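Long-range contacts in Lin2634 protein (Listeria innocua, PDB 3MZO), which binds calcium in an HD-domain metal site and is probably a phosphohydrolase related to the YfbR-like 5'-deoxynucleotidases: residues K37-A42 with E63-H68; I41-G46 with V56-L61; F24-H29 with K152-N157; E145-I150 with E161-A166. One frame throughout, in Å; residues are numbered along the deposited sequence.

Contact 1: residues K37-A42 with E63-H68; sequences KVTSIA and EKALNH. With CA (calcium ion), chain M; CA (calcium ion), chain K.
Ala65 packs against Thr39 where helices 31-51 and 58-67 run antiparallel, the segment axes 8.1 Å apart and their directions 158° from each other. Small side chains permit this closeness: the methyl carbon CB of Ala42 lies 3.8 Å from CB of Ala65, and at Thr39 and Ala65 the CA atoms approach to 4.8 Å. CG1 of Val38 adds an apolar touch, 3.7 Å from CE1 of the His68 ring.

No hydrogen bond crosses between the two segments. Thr39 OG1 sits beside the backbone of Leu66, 3.2 Å from its CA, yet its hydrogen bond goes to the carbonyl of Ser35 one turn back. With CG between backbone N and carbonyl carbon (chi1 78°), the His68 ring turns back over its last turn, and ND1 donates to Ala65 O at 2.8 Å near the ring plane, which fixes the imidazole's rotation.

Fixed this way, the ring directs NE2 in its plane at one calcium ion, 2.9 Å off, which His34, Asp69 and Asp138 also bind. The backbone O of His68 reaches the second calcium at 2.6 Å, alongside Asp69 and three waters. This is the His...His-Asp...Asp metal site that gives HD-domain phosphohydrolases their name.

Contact 2: residues I41-G46 with V56-L61; sequences IAQFFG and VNWRAL
Leu61 reaches across to helix 31-51 with its branched end. Its CB leads toward the other helix, and CG, anti to the backbone N (chi1 178°), comes 4.1 Å from Ala42 O. There the chain forks: CD1 touches two backbone atoms a turn apart, lying 3.6 Å from Ala42 O and equally near Gly46 CA, while CD2 turns to the methyl carbon CB of Ala42 at 3.9 Å.

Leu61 CD1 and the Trp58 indole close directly on the Gly46 backbone, with Trp58 CH2 3.6 Å from Gly46 C. Here helix 58-67 is starting back along helix 31-51, in the hairpin that brings His34 and, just past its second helix, the His68-Asp69 pair to the metal site; Asn57 is the N-cap, its OD1 accepting from Ala60 N at 3.1 Å.

The Trp58 indole meets the opposite helix with its six-membered end. CH2 approaches Gln43 O at the ring edge, 3.6 Å away, while one face carries Val56 CG1 and Leu61 CD1, both displaced toward the rim. Gln43 itself sends its amide elsewhere, OE1 to Tyr62 OH and NE2 to Asn67 of the second subunit; Trp58 makes a cation-pi contact with Arg59 of that same subunit.

Contact 3: residues F24-H29 with K152-N157; sequences FKYQEH and KGNPEN
A chi1 of -171° swings the Asn154 amide out, opposite its own N, to Phe24, and the chi1 of Tyr26 (-67°) sets CG beside its own N, with the ring lying along Lys152. The two irregular segments meet in roughly opposite directions where the loop ahead of helix 31-51 passes the end of helix 129-151. That helix closes in a Schellman motif at Gly153, whose phi is positive, and an Asx turn follows at once: Asn154 OD1 accepts from Glu156 N at 2.9 Å.

With OD1 engaged by its own loop, the other end of the amide serves the neighbouring one. ND2 donates to Phe24 O over 2.9 Å, nearly straight and with the oxygen in the amide plane. ND2 also bonds to Glu149 OE1, and the Glu149 carboxylate accepts from the backbone N of both Tyr26 and Gln27, so one acid ties the two loops to the helix.

Lys152 slides past Tyr26 in the opposite sense. Its CB rests 3.6 Å from CD2 of the ring, and its CD touches Tyr26 CB. A bend at the last torsion of Lys152 brings NZ to Gln27 OE1 at 2.9 Å, though in only one of two Gln27 conformers. The phenol oxygen bonds to Lys152 O of the third subunit, so this surface is also an oligomer interface. The Tyr26 ring edge faces the backbone of Asn154, with CE2 3.6 Å from its CA, while CE2 of Phe24 sits over the centre of one ring face.

Contact 4: residues E145-I150 with E161-A166; sequences ESFGEI and EIYSEA
Ser146 fits against the base of Tyr163, and the contact between helices 129-151 and 158-172 is built round this pair. It is a van der Waals contact: OG stands 3.3 Å from Tyr163 CB and near the plane of the ring, at its edge. The CA atoms of the two residues are 5.6 Å apart. The serine CB touches Ile162 CG2 at 3.8 Å.

Apolar side chains extend the interface along helix 129-151. The side chains of Phe147 and Tyr163 run side by side, pointing the same way; CE2 of the tyrosine meets the phenylalanine at its edge, 4.0 Å from CD1. One turn on from Ser146, Ile150 crosses Tyr163 at about a right angle and sets its terminal CD1 3.9 Å from Tyr163 CB.

The two helices are consecutive, joined by a short loop, and form an antiparallel helical hairpin in this all-helical fold; the short axes pass 8.8 Å apart and cross at -143°. Helix 129-151 also carries Asp138, the last metal-binding residue of the HD site, though the side chain of Ile162 is about 11 Å from a calcium ion.

Hydrogen bonds lead out of the interface. With OG placed between the backbone N and carbonyl carbon (chi1 68°), Ser146 lies within bonding distance of the carbonyls of Leu142 and Leu143, and its one proton can go to either, which satisfies a buried hydroxyl within its own helix. Tyr163, its CG anti to the backbone N, runs its ring alongside Leu187 and Leu191 of helix 177-191 and bonds through OH to Thr205 OG1 on helix 201-211.

Overall arrangement
Contacts 1 and 2 are successive levels of one helix pair, 31-51 with 58-67: their centres lie 8 Å apart, and they share Ile41 and Ala42. Contact 1 is at the metal end, contact 2 farther out, and both adjoin the second subunit. Contacts 3 and 4 lie together, across the chain's centre from contact 2, their centres 10 Å apart, joined through Glu149, which bonds to Tyr26 and Asn154. Contact 3 closes a long loop enclosing contacts 1 and 2; contact 4 follows those two in series and alternates with contact 3. Helix 129-151, which brings Asp138 to the calcium, thus links the metal-bearing hairpin with the later helices.

Contact 1: residues K37-A42 with E63-H68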
loop_
_atom_site.group_PDB
_atom_site.type_symbol
_atom_site.label_atom_id
_atom_site.label_comp_id
_atom_site.label_asym_id
_atom_site.label_seq_id
_atom_site.Cartn_x
_atom_site.Cartn_y
_atom_site.Cartn_z
ATOM N N LYS B 37 5.299 10.119 -19.155
ATOM C CA LYS B 37 4.358 11.144 -19.554
ATOM C C LYS B 37 5.055 12.373 -20.171
ATOM O O LYS B 37 4.628 12.873 -21.221
ATOM C CB LYS B 37 3.443 11.519 -18.356
ATOM C CG LYS B 37 2.513 10.375 -17.900
ATOM C CD LYS B 37 1.552 10.792 -16.701
ATOM C CE LYS B 37 2.296 11.142 -15.457
ATOM N NZ LYS B 37 1.367 11.369 -14.266
ATOM N N VAL B 38 6.170 12.812 -19.581
ATOM C CA VAL B 38 6.904 13.935 -20.144
ATOM C C VAL B 38 7.416 13.609 -21.544
ATOM O O VAL B 38 7.386 14.484 -22.434
ATOM C CB VAL B 38 8.020 14.409 -19.215
ATOM C CG1 VAL B 38 8.976 15.431 -19.864
ATOM C CG2 VAL B 38 7.388 15.035 -17.920
ATOM N N THR B 39 7.891 12.379 -21.747
ATOM C CA THR B 39 8.391 11.963 -23.078
ATOM C C THR B 39 7.223 11.941 -24.094
ATOM O O THR B 39 7.350 12.473 -25.199
ATOM C CB THR B 39 9.167 10.649 -23.011
ATOM O OG1 THR B 39 10.174 10.763 -21.997
ATOM C CG2 THR B 39 9.868 10.347 -24.339
ATOM N N SER B 40 6.066 11.426 -23.696
ATOM C CA SER B 40 4.864 11.502 -24.542
ATOM C C SER B 40 4.402 12.909 -24.882
ATOM O O SER B 40 4.076 13.203 -26.056
ATOM C CB SER B 40 3.749 10.691 -23.930
ATOM O OG SER B 40 4.168 9.340 -23.746
ATOM N N ILE B 41 4.394 13.784 -23.867
ATOM C CA ILE B 41 4.095 15.203 -24.051
ATOM C C ILE B 41 5.097 15.848 -25.019
ATOM O O ILE B 41 4.697 16.520 -25.965
ATOM C CB ILE B 41 4.038 15.964 -22.666
ATOM C CG1 ILE B 41 2.810 15.502 -21.849
ATOM C CG2 ILE B 41 4.012 17.489 -22.855
ATOM C CD1 ILE B 41 2.938 15.751 -20.314
ATOM N N ALA B 42 6.385 15.593 -24.825
ATOM C CA ALA B 42 7.427 16.179 -25.666
ATOM C C ALA B 42 7.276 15.754 -27.130
ATOM O O ALA B 42 7.436 16.572 -28.057
ATOM C CB ALA B 42 8.836 15.814 -25.133
ATOM N N GLU B 63 15.771 11.827 -26.115
ATOM C CA GLU B 63 16.794 11.570 -25.120
ATOM C C GLU B 63 16.751 12.580 -23.953
ATOM O O GLU B 63 16.956 12.193 -22.816
ATOM C CB GLU B 63 18.195 11.436 -25.748
ATOM C CG GLU B 63 18.843 12.692 -26.130
ATOM C CD GLU B 63 20.100 12.493 -27.007
ATOM O OE1 GLU B 63 20.495 11.334 -27.338
ATOM O OE2 GLU B 63 20.695 13.533 -27.341
ATOM N N LYS B 64 16.452 13.843 -24.225
ATOM C CA LYS B 64 16.308 14.825 -23.157
ATOM C C LYS B 64 15.109 14.503 -22.261
ATOM O O LYS B 64 15.243 14.481 -21.030
ATOM C CB LYS B 64 16.159 16.247 -23.733
ATOM C CG LYS B 64 17.429 16.830 -24.303
ATOM C CD LYS B 64 17.133 18.077 -25.176
ATOM C CE LYS B 64 18.424 18.758 -25.655
ATOM N NZ LYS B 64 19.212 19.270 -24.528
ATOM N N ALA B 65 13.951 14.217 -22.870
ATOM C CA ALA B 65 12.709 13.957 -22.133
ATOM C C ALA B 65 12.750 12.637 -21.374
ATOM O O ALA B 65 12.324 12.563 -20.206
ATOM C CB ALA B 65 11.510 13.979 -23.081
ATOM N N LEU B 66 13.284 11.599 -22.010
ATOM C CA LEU B 66 13.300 10.276 -21.418
ATOM C C LEU B 66 14.164 10.198 -20.153
ATOM O O LEU B 66 13.776 9.580 -19.166
ATOM C CB LEU B 66 13.789 9.222 -22.430
ATOM C CG LEU B 66 13.686 7.785 -21.909
ATOM C CD1 LEU B 66 12.220 7.358 -21.755
ATOM C CD2 LEU B 66 14.481 6.832 -22.823
ATOM N N ASN B 67 15.331 10.821 -20.208
ATOM C CA ASN B 67 16.352 10.681 -19.190
ATOM C C ASN B 67 16.428 11.809 -18.163
ATOM O O ASN B 67 17.240 11.742 -17.279
ATOM C CB ASN B 67 17.697 10.545 -19.879
ATOM C CG ASN B 67 17.699 9.416 -20.923
ATOM O OD1 ASN B 67 17.463 8.263 -20.585
ATOM N ND2 ASN B 67 17.952 9.756 -22.179
ATOM N N HIS B 68 15.544 12.792 -18.237
ATOM C CA HIS B 68 15.740 14.029 -17.475
ATOM C C HIS B 68 15.643 13.841 -15.968
ATOM O O HIS B 68 16.258 14.600 -15.271
ATOM C CB HIS B 68 14.794 15.154 -17.910
ATOM C CG HIS B 68 13.391 15.041 -17.391
ATOM N ND1 HIS B 68 12.476 14.159 -17.905
ATOM C CD2 HIS B 68 12.723 15.776 -16.475
ATOM C CE1 HIS B 68 11.321 14.301 -17.279
ATOM N NE2 HIS B 68 11.444 15.276 -16.402
HETATM CA CA CA M . 15.892 16.289 -13.389
HETATM CA CA CA K . 10.872 16.619 -13.938
HETATM O O HOH W 1 13.249 17.686 -13.547
HETATM O O HOH W 2 15.389 15.946 -10.961
HETATM O O HOH W 3 15.941 17.956 -15.371
HETATM O O HOH W 4 17.986 15.651 -13.336
#

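Contact 2: residues I41-G46 with V56-L61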
loop_
_atom_site.group_PDB
_atom_site.type_symbol
_atom_site.label_atom_id
_atom_site.label_comp_id
_atom_site.label_asym_id
_atom_site.label_seq_id
_atom_site.Cartn_x
_atom_site.Cartn_y
_atom_site.Cartn_z
ATOM N N ILE B 41 4.394 13.784 -23.867
ATOM C CA ILE B 41 4.095 15.203 -24.051
ATOM C C ILE B 41 5.097 15.848 -25.019
ATOM O O ILE B 41 4.697 16.520 -25.965
ATOM C CB ILE B 41 4.038 15.964 -22.666
ATOM C CG1 ILE B 41 2.810 15.502 -21.849
ATOM C CG2 ILE B 41 4.012 17.489 -22.855
ATOM C CD1 ILE B 41 2.938 15.751 -20.314
ATOM N N ALA B 42 6.385 15.593 -24.825
ATOM C CA ALA B 42 7.427 16.179 -25.666
ATOM C C ALA B 42 7.276 15.754 -27.130
ATOM O O ALA B 42 7.436 16.572 -28.057
ATOM C CB ALA B 42 8.836 15.814 -25.133
ATOM N N GLN B 43 6.959 14.477 -27.316
ATOM C CA GLN B 43 6.681 13.888 -28.629
ATOM C C GLN B 43 5.556 14.630 -29.307
ATOM O O GLN B 43 5.602 14.858 -30.513
ATOM C CB GLN B 43 6.303 12.412 -28.443
ATOM C CG GLN B 43 5.725 11.650 -29.660
ATOM C CD GLN B 43 5.548 10.184 -29.356
ATOM O OE1 GLN B 43 6.451 9.365 -29.579
ATOM N NE2 GLN B 43 4.400 9.843 -28.813
ATOM N N PHE B 44 4.513 14.969 -28.550
ATOM C CA PHE B 44 3.434 15.718 -29.132
ATOM C C PHE B 44 3.900 17.111 -29.545
ATOM O O PHE B 44 3.605 17.569 -30.650
ATOM C CB PHE B 44 2.224 15.839 -28.218
ATOM C CG PHE B 44 1.230 16.824 -28.727
ATOM C CD1 PHE B 44 0.414 16.499 -29.778
ATOM C CD2 PHE B 44 1.173 18.117 -28.202
ATOM C CE1 PHE B 44 -0.480 17.448 -30.311
ATOM C CE2 PHE B 44 0.279 19.045 -28.706
ATOM C CZ PHE B 44 -0.555 18.698 -29.768
ATOM N N PHE B 45 4.630 17.806 -28.675
ATOM C CA PHE B 45 5.111 19.127 -29.054
ATOM C C PHE B 45 6.076 19.077 -30.245
ATOM O O PHE B 45 6.105 20.010 -31.071
ATOM C CB PHE B 45 5.694 19.905 -27.849
ATOM C CG PHE B 45 4.643 20.340 -26.844
ATOM C CD1 PHE B 45 3.465 20.963 -27.254
ATOM C CD2 PHE B 45 4.831 20.113 -25.480
ATOM C CE1 PHE B 45 2.493 21.334 -26.330
ATOM C CE2 PHE B 45 3.864 20.506 -24.553
ATOM C CZ PHE B 45 2.705 21.096 -24.978
ATOM N N GLY B 46 6.864 18.024 -30.332
ATOM C CA GLY B 46 7.689 17.765 -31.496
ATOM C C GLY B 46 6.876 17.791 -32.806
ATOM O O GLY B 46 7.310 18.378 -33.804
ATOM N N VAL B 56 13.179 19.459 -36.313
ATOM C CA VAL B 56 13.286 18.882 -34.963
ATOM C C VAL B 56 14.345 17.787 -34.996
ATOM O O VAL B 56 14.316 16.952 -35.879
ATOM C CB VAL B 56 11.953 18.284 -34.519
ATOM C CG1 VAL B 56 12.104 17.502 -33.165
ATOM C CG2 VAL B 56 10.884 19.404 -34.422
ATOM N N ASN B 57 15.264 17.803 -34.030
ATOM C CA ASN B 57 16.208 16.705 -33.817
ATOM C C ASN B 57 15.549 15.694 -32.877
ATOM O O ASN B 57 15.532 15.855 -31.619
ATOM C CB ASN B 57 17.533 17.275 -33.257
ATOM C CG ASN B 57 18.608 16.215 -33.041
ATOM O OD1 ASN B 57 18.325 15.038 -32.829
ATOM N ND2 ASN B 57 19.862 16.650 -33.080
ATOM N N TRP B 58 15.025 14.617 -33.456
ATOM C CA TRP B 58 14.219 13.702 -32.650
ATOM C C TRP B 58 15.015 12.917 -31.621
ATOM O O TRP B 58 14.539 12.686 -30.492
ATOM C CB TRP B 58 13.354 12.794 -33.537
ATOM C CG TRP B 58 12.196 13.576 -34.080
ATOM C CD1 TRP B 58 12.175 14.316 -35.249
ATOM C CD2 TRP B 58 10.909 13.750 -33.472
ATOM N NE1 TRP B 58 10.953 14.931 -35.388
ATOM C CE2 TRP B 58 10.153 14.601 -34.323
ATOM C CE3 TRP B 58 10.310 13.275 -32.291
ATOM C CZ2 TRP B 58 8.832 14.963 -34.039
ATOM C CZ3 TRP B 58 8.981 13.648 -32.009
ATOM C CH2 TRP B 58 8.268 14.486 -32.876
ATOM N N ARG B 59 16.216 12.505 -31.984
ATOM C CA ARG B 59 17.060 11.846 -31.018
ATOM C C ARG B 59 17.248 12.751 -29.817
ATOM O O ARG B 59 17.156 12.277 -28.697
ATOM C CB ARG B 59 18.421 11.478 -31.611
ATOM C CG ARG B 59 19.254 10.636 -30.669
ATOM C CD ARG B 59 20.607 10.291 -31.288
ATOM N NE ARG B 59 21.300 9.338 -30.450
ATOM C CZ ARG B 59 22.413 8.689 -30.787
ATOM N NH1 ARG B 59 22.961 8.876 -31.978
ATOM N NH2 ARG B 59 22.961 7.822 -29.938
ATOM N N ALA B 60 17.480 14.050 -30.056
ATOM C CA ALA B 60 17.704 15.007 -28.976
ATOM C C ALA B 60 16.428 15.218 -28.170
ATOM O O ALA B 60 16.467 15.258 -26.958
ATOM C CB ALA B 60 18.264 16.369 -29.510
ATOM N N LEU B 61 15.284 15.311 -28.845
ATOM C CA LEU B 61 14.027 15.527 -28.152
ATOM C C LEU B 61 13.741 14.391 -27.198
ATOM O O LEU B 61 13.457 14.625 -26.028
ATOM C CB LEU B 61 12.881 15.697 -29.155
ATOM C CG LEU B 61 11.456 15.883 -28.637
ATOM C CD1 LEU B 61 10.614 16.528 -29.730
ATOM C CD2 LEU B 61 10.845 14.555 -28.209
#

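Contact 3: residues F24-H29 with K152-N157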
loop_
_atom_site.group_PDB
_atom_site.type_symbol
_atom_site.label_atom_id
_atom_site.label_comp_id
_atom_site.label_asym_id
_atom_site.label_seq_id
_atom_site.Cartn_x
_atom_site.Cartn_y
_atom_site.Cartn_z
ATOM N N PHE B 24 -0.323 15.046 1.425
ATOM C CA PHE B 24 -1.323 14.111 0.914
ATOM C C PHE B 24 -1.660 14.412 -0.536
ATOM O O PHE B 24 -1.899 15.575 -0.880
ATOM C CB PHE B 24 -2.630 14.175 1.725
ATOM C CG PHE B 24 -3.704 13.344 1.129
ATOM C CD1 PHE B 24 -3.726 11.985 1.349
ATOM C CD2 PHE B 24 -4.663 13.913 0.268
ATOM C CE1 PHE B 24 -4.673 11.190 0.737
ATOM C CE2 PHE B 24 -5.634 13.116 -0.328
ATOM C CZ PHE B 24 -5.636 11.754 -0.099
ATOM N N LYS B 25 -1.639 13.383 -1.375
ATOM C CA LYS B 25 -2.111 13.471 -2.746
ATOM C C LYS B 25 -3.120 12.364 -2.958
ATOM O O LYS B 25 -2.905 11.240 -2.492
ATOM C CB LYS B 25 -0.976 13.277 -3.766
ATOM C CG LYS B 25 0.163 14.264 -3.649
ATOM C CD LYS B 25 1.282 13.863 -4.585
ATOM C CE LYS B 25 2.652 14.185 -4.035
ATOM N NZ LYS B 25 3.290 15.406 -4.673
ATOM N N TYR B 26 -4.197 12.651 -3.690
ATOM C CA TYR B 26 -5.165 11.574 -3.990
ATOM C C TYR B 26 -4.520 10.533 -4.897
ATOM O O TYR B 26 -4.799 9.365 -4.763
ATOM C CB TYR B 26 -6.465 12.118 -4.594
ATOM C CG TYR B 26 -7.325 12.963 -3.650
ATOM C CD1 TYR B 26 -8.196 12.370 -2.741
ATOM C CD2 TYR B 26 -7.309 14.359 -3.721
ATOM C CE1 TYR B 26 -8.978 13.132 -1.913
ATOM C CE2 TYR B 26 -8.097 15.125 -2.900
ATOM C CZ TYR B 26 -8.938 14.513 -2.015
ATOM O OH TYR B 26 -9.708 15.303 -1.197
ATOM N N GLN B 27 -3.658 10.963 -5.823
ATOM C CA GLN B 27 -2.923 10.063 -6.716
ATOM C C GLN B 27 -1.426 10.356 -6.681
ATOM O O GLN B 27 -1.020 11.502 -6.900
ATOM C CB GLN B 27 -3.368 10.283 -8.142
ATOM C CG GLN B 27 -4.812 10.017 -8.394
ATOM C CD GLN B 27 -5.115 10.022 -9.861
ATOM O OE1 GLN B 27 -6.034 10.701 -10.301
ATOM N NE2 GLN B 27 -4.312 9.291 -10.638
ATOM N N GLU B 28 -0.623 9.335 -6.427
ATOM C CA GLU B 28 0.839 9.414 -6.447
ATOM C C GLU B 28 1.307 9.018 -7.852
ATOM O O GLU B 28 0.611 8.303 -8.557
ATOM C CB GLU B 28 1.457 8.454 -5.437
ATOM C CG GLU B 28 1.230 8.867 -3.964
ATOM C CD GLU B 28 2.357 9.717 -3.366
ATOM O OE1 GLU B 28 3.406 9.119 -3.002
ATOM O OE2 GLU B 28 2.184 10.958 -3.221
ATOM N N HIS B 29 2.479 9.493 -8.227
ATOM C CA HIS B 29 3.066 9.218 -9.556
ATOM C C HIS B 29 4.523 8.926 -9.335
ATOM O O HIS B 29 5.187 9.698 -8.656
ATOM C CB HIS B 29 2.927 10.449 -10.462
ATOM C CG HIS B 29 1.519 10.951 -10.579
ATOM N ND1 HIS B 29 0.568 10.321 -11.352
ATOM C CD2 HIS B 29 0.890 11.992 -9.977
ATOM C CE1 HIS B 29 -0.582 10.976 -11.247
ATOM N NE2 HIS B 29 -0.413 11.990 -10.413
ATOM N N LYS B 152 -9.903 17.597 -7.489
ATOM C CA LYS B 152 -10.415 16.695 -6.437
ATOM C C LYS B 152 -10.598 17.384 -5.099
ATOM O O LYS B 152 -11.021 16.768 -4.121
ATOM C CB LYS B 152 -9.505 15.472 -6.309
ATOM C CG LYS B 152 -9.440 14.602 -7.536
ATOM C CD LYS B 152 -8.470 13.423 -7.279
ATOM C CE LYS B 152 -8.370 12.434 -8.392
ATOM N NZ LYS B 152 -7.644 13.002 -9.579
ATOM N N GLY B 153 -10.315 18.682 -5.059
ATOM C CA GLY B 153 -10.499 19.487 -3.860
ATOM C C GLY B 153 -9.454 19.187 -2.784
ATOM O O GLY B 153 -9.738 19.293 -1.611
ATOM N N ASN B 154 -8.251 18.795 -3.185
ATOM C CA ASN B 154 -7.199 18.573 -2.241
ATOM C C ASN B 154 -7.071 19.804 -1.335
ATOM O O ASN B 154 -6.932 20.918 -1.815
ATOM C CB ASN B 154 -5.882 18.303 -2.968
ATOM C CG ASN B 154 -4.781 17.851 -2.029
ATOM O OD1 ASN B 154 -4.572 18.476 -0.993
ATOM N ND2 ASN B 154 -4.065 16.773 -2.395
ATOM N N PRO B 155 -7.112 19.603 -0.021
ATOM C CA PRO B 155 -7.143 20.788 0.797
ATOM C C PRO B 155 -5.844 21.603 0.837
ATOM O O PRO B 155 -5.893 22.729 1.286
ATOM C CB PRO B 155 -7.503 20.258 2.194
ATOM C CG PRO B 155 -7.262 18.774 2.144
ATOM C CD PRO B 155 -7.431 18.373 0.724
ATOM N N GLU B 156 -4.720 21.066 0.376
ATOM C CA GLU B 156 -3.448 21.769 0.491
ATOM C C GLU B 156 -3.258 22.864 -0.548
ATOM O O GLU B 156 -3.272 22.592 -1.748
ATOM C CB GLU B 156 -2.276 20.778 0.373
ATOM C CG GLU B 156 -2.106 19.841 1.575
ATOM C CD GLU B 156 -1.709 20.564 2.867
ATOM O OE1 GLU B 156 -1.370 21.768 2.837
ATOM O OE2 GLU B 156 -1.736 19.921 3.933
ATOM N N ASN B 157 -3.006 24.094 -0.094
ATOM C CA ASN B 157 -2.791 25.204 -1.039
ATOM C C ASN B 157 -1.565 25.013 -1.939
ATOM O O ASN B 157 -1.477 25.648 -2.996
ATOM C CB ASN B 157 -2.704 26.573 -0.327
ATOM C CG ASN B 157 -2.952 27.756 -1.300
ATOM O OD1 ASN B 157 -4.009 27.837 -1.947
ATOM N ND2 ASN B 157 -1.968 28.666 -1.411
HETATM O O HOH W 5 -1.098 16.910 3.602
#

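Contact 4: residues E145-I150 with E161-A166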
loop_
_atom_site.group_PDB
_atom_site.type_symbol
_atom_site.label_atom_id
_atom_site.label_comp_id
_atom_site.label_asym_id
_atom_site.label_seq_id
_atom_site.Cartn_x
_atom_site.Cartn_y
_atom_site.Cartn_z
ATOM N N GLU B 145 -0.660 17.232 -12.969
ATOM C CA GLU B 145 -0.663 16.589 -11.638
ATOM C C GLU B 145 -1.311 17.522 -10.622
ATOM O O GLU B 145 -2.097 17.101 -9.824
ATOM C CB GLU B 145 0.740 16.337 -11.120
ATOM C CG GLU B 145 1.550 15.226 -11.705
ATOM C CD GLU B 145 2.977 15.211 -11.105
ATOM O OE1 GLU B 145 3.599 16.300 -11.034
ATOM O OE2 GLU B 145 3.490 14.124 -10.732
ATOM N N SER B 146 -0.968 18.807 -10.658
ATOM C CA SER B 146 -1.479 19.732 -9.669
ATOM C C SER B 146 -2.969 20.023 -9.959
ATOM O O SER B 146 -3.799 20.138 -9.034
ATOM C CB SER B 146 -0.620 20.994 -9.618
ATOM O OG SER B 146 -0.749 21.767 -10.804
ATOM N N PHE B 147 -3.294 20.097 -11.250
ATOM C CA PHE B 147 -4.656 20.286 -11.721
ATOM C C PHE B 147 -5.554 19.169 -11.203
ATOM O O PHE B 147 -6.650 19.425 -10.696
ATOM C CB PHE B 147 -4.661 20.321 -13.261
ATOM C CG PHE B 147 -6.011 20.477 -13.866
ATOM C CD1 PHE B 147 -6.539 21.737 -14.080
ATOM C CD2 PHE B 147 -6.747 19.366 -14.243
ATOM C CE1 PHE B 147 -7.820 21.900 -14.663
ATOM C CE2 PHE B 147 -8.023 19.513 -14.827
ATOM C CZ PHE B 147 -8.559 20.786 -15.026
ATOM N N GLY B 148 -5.071 17.943 -11.317
ATOM C CA GLY B 148 -5.815 16.777 -10.866
ATOM C C GLY B 148 -6.150 16.901 -9.399
ATOM O O GLY B 148 -7.275 16.678 -9.008
ATOM N N GLU B 149 -5.168 17.278 -8.589
ATOM C CA GLU B 149 -5.389 17.441 -7.155
ATOM C C GLU B 149 -6.394 18.553 -6.826
ATOM O O GLU B 149 -7.270 18.388 -5.963
ATOM C CB GLU B 149 -4.046 17.634 -6.435
ATOM C CG GLU B 149 -3.113 16.382 -6.555
ATOM C CD GLU B 149 -3.723 15.103 -5.963
ATOM O OE1 GLU B 149 -4.290 15.175 -4.858
ATOM O OE2 GLU B 149 -3.597 14.013 -6.574
ATOM N N ILE B 150 -6.289 19.671 -7.534
ATOM C CA ILE B 150 -7.163 20.802 -7.303
ATOM C C ILE B 150 -8.597 20.472 -7.671
ATOM O O ILE B 150 -9.536 20.844 -6.962
ATOM C CB ILE B 150 -6.695 22.030 -8.106
ATOM C CG1 ILE B 150 -5.353 22.521 -7.566
ATOM C CG2 ILE B 150 -7.736 23.150 -8.045
ATOM C CD1 ILE B 150 -4.577 23.361 -8.570
ATOM N N GLU B 161 -0.440 26.647 -5.831
ATOM C CA GLU B 161 0.838 27.326 -6.020
ATOM C C GLU B 161 1.681 26.669 -7.103
ATOM O O GLU B 161 2.327 27.364 -7.898
ATOM C CB GLU B 161 1.631 27.379 -4.706
ATOM C CG GLU B 161 0.999 28.272 -3.629
ATOM C CD GLU B 161 1.529 27.959 -2.210
ATOM O OE1 GLU B 161 2.634 27.366 -2.075
ATOM O OE2 GLU B 161 0.824 28.298 -1.225
ATOM N N ILE B 162 1.687 25.346 -7.139
ATOM C CA ILE B 162 2.413 24.598 -8.176
ATOM C C ILE B 162 1.813 24.892 -9.578
ATOM O O ILE B 162 2.527 25.125 -10.536
ATOM C CB ILE B 162 2.366 23.062 -7.883
ATOM C CG1 ILE B 162 3.179 22.730 -6.611
ATOM C CG2 ILE B 162 2.895 22.246 -9.079
ATOM C CD1 ILE B 162 2.848 21.382 -5.947
ATOM N N TYR B 163 0.491 24.841 -9.666
ATOM C CA TYR B 163 -0.218 25.090 -10.896
ATOM C C TYR B 163 0.122 26.500 -11.418
ATOM O O TYR B 163 0.448 26.695 -12.606
ATOM C CB TYR B 163 -1.729 24.941 -10.640
ATOM C CG TYR B 163 -2.603 25.274 -11.821
ATOM C CD1 TYR B 163 -3.054 26.582 -12.032
ATOM C CD2 TYR B 163 -2.971 24.294 -12.737
ATOM C CE1 TYR B 163 -3.870 26.897 -13.115
ATOM C CE2 TYR B 163 -3.787 24.597 -13.823
ATOM C CZ TYR B 163 -4.224 25.901 -14.013
ATOM O OH TYR B 163 -5.028 26.202 -15.088
ATOM N N SER B 164 0.087 27.470 -10.507
ATOM C CA SER B 164 0.358 28.857 -10.855
ATOM C C SER B 164 1.773 29.031 -11.407
ATOM O O SER B 164 1.974 29.687 -12.441
ATOM C CB SER B 164 0.117 29.736 -9.636
ATOM O OG SER B 164 -1.234 29.619 -9.237
ATOM N N GLU B 165 2.739 28.414 -10.736
ATOM C CA GLU B 165 4.131 28.489 -11.144
ATOM C C GLU B 165 4.332 27.827 -12.483
ATOM O O GLU B 165 5.041 28.370 -13.332
ATOM C CB GLU B 165 5.045 27.837 -10.107
ATOM C CG GLU B 165 6.574 27.916 -10.412
ATOM C CD GLU B 165 7.100 26.892 -11.476
ATOM O OE1 GLU B 165 6.579 25.744 -11.593
ATOM O OE2 GLU B 165 8.065 27.246 -12.194
ATOM N N ALA B 166 3.722 26.653 -12.658
ATOM C CA ALA B 166 3.857 25.893 -13.884
ATOM C C ALA B 166 3.264 26.680 -15.058
ATOM O O ALA B 166 3.950 26.891 -16.058
ATOM C CB ALA B 166 3.220 24.479 -13.730
#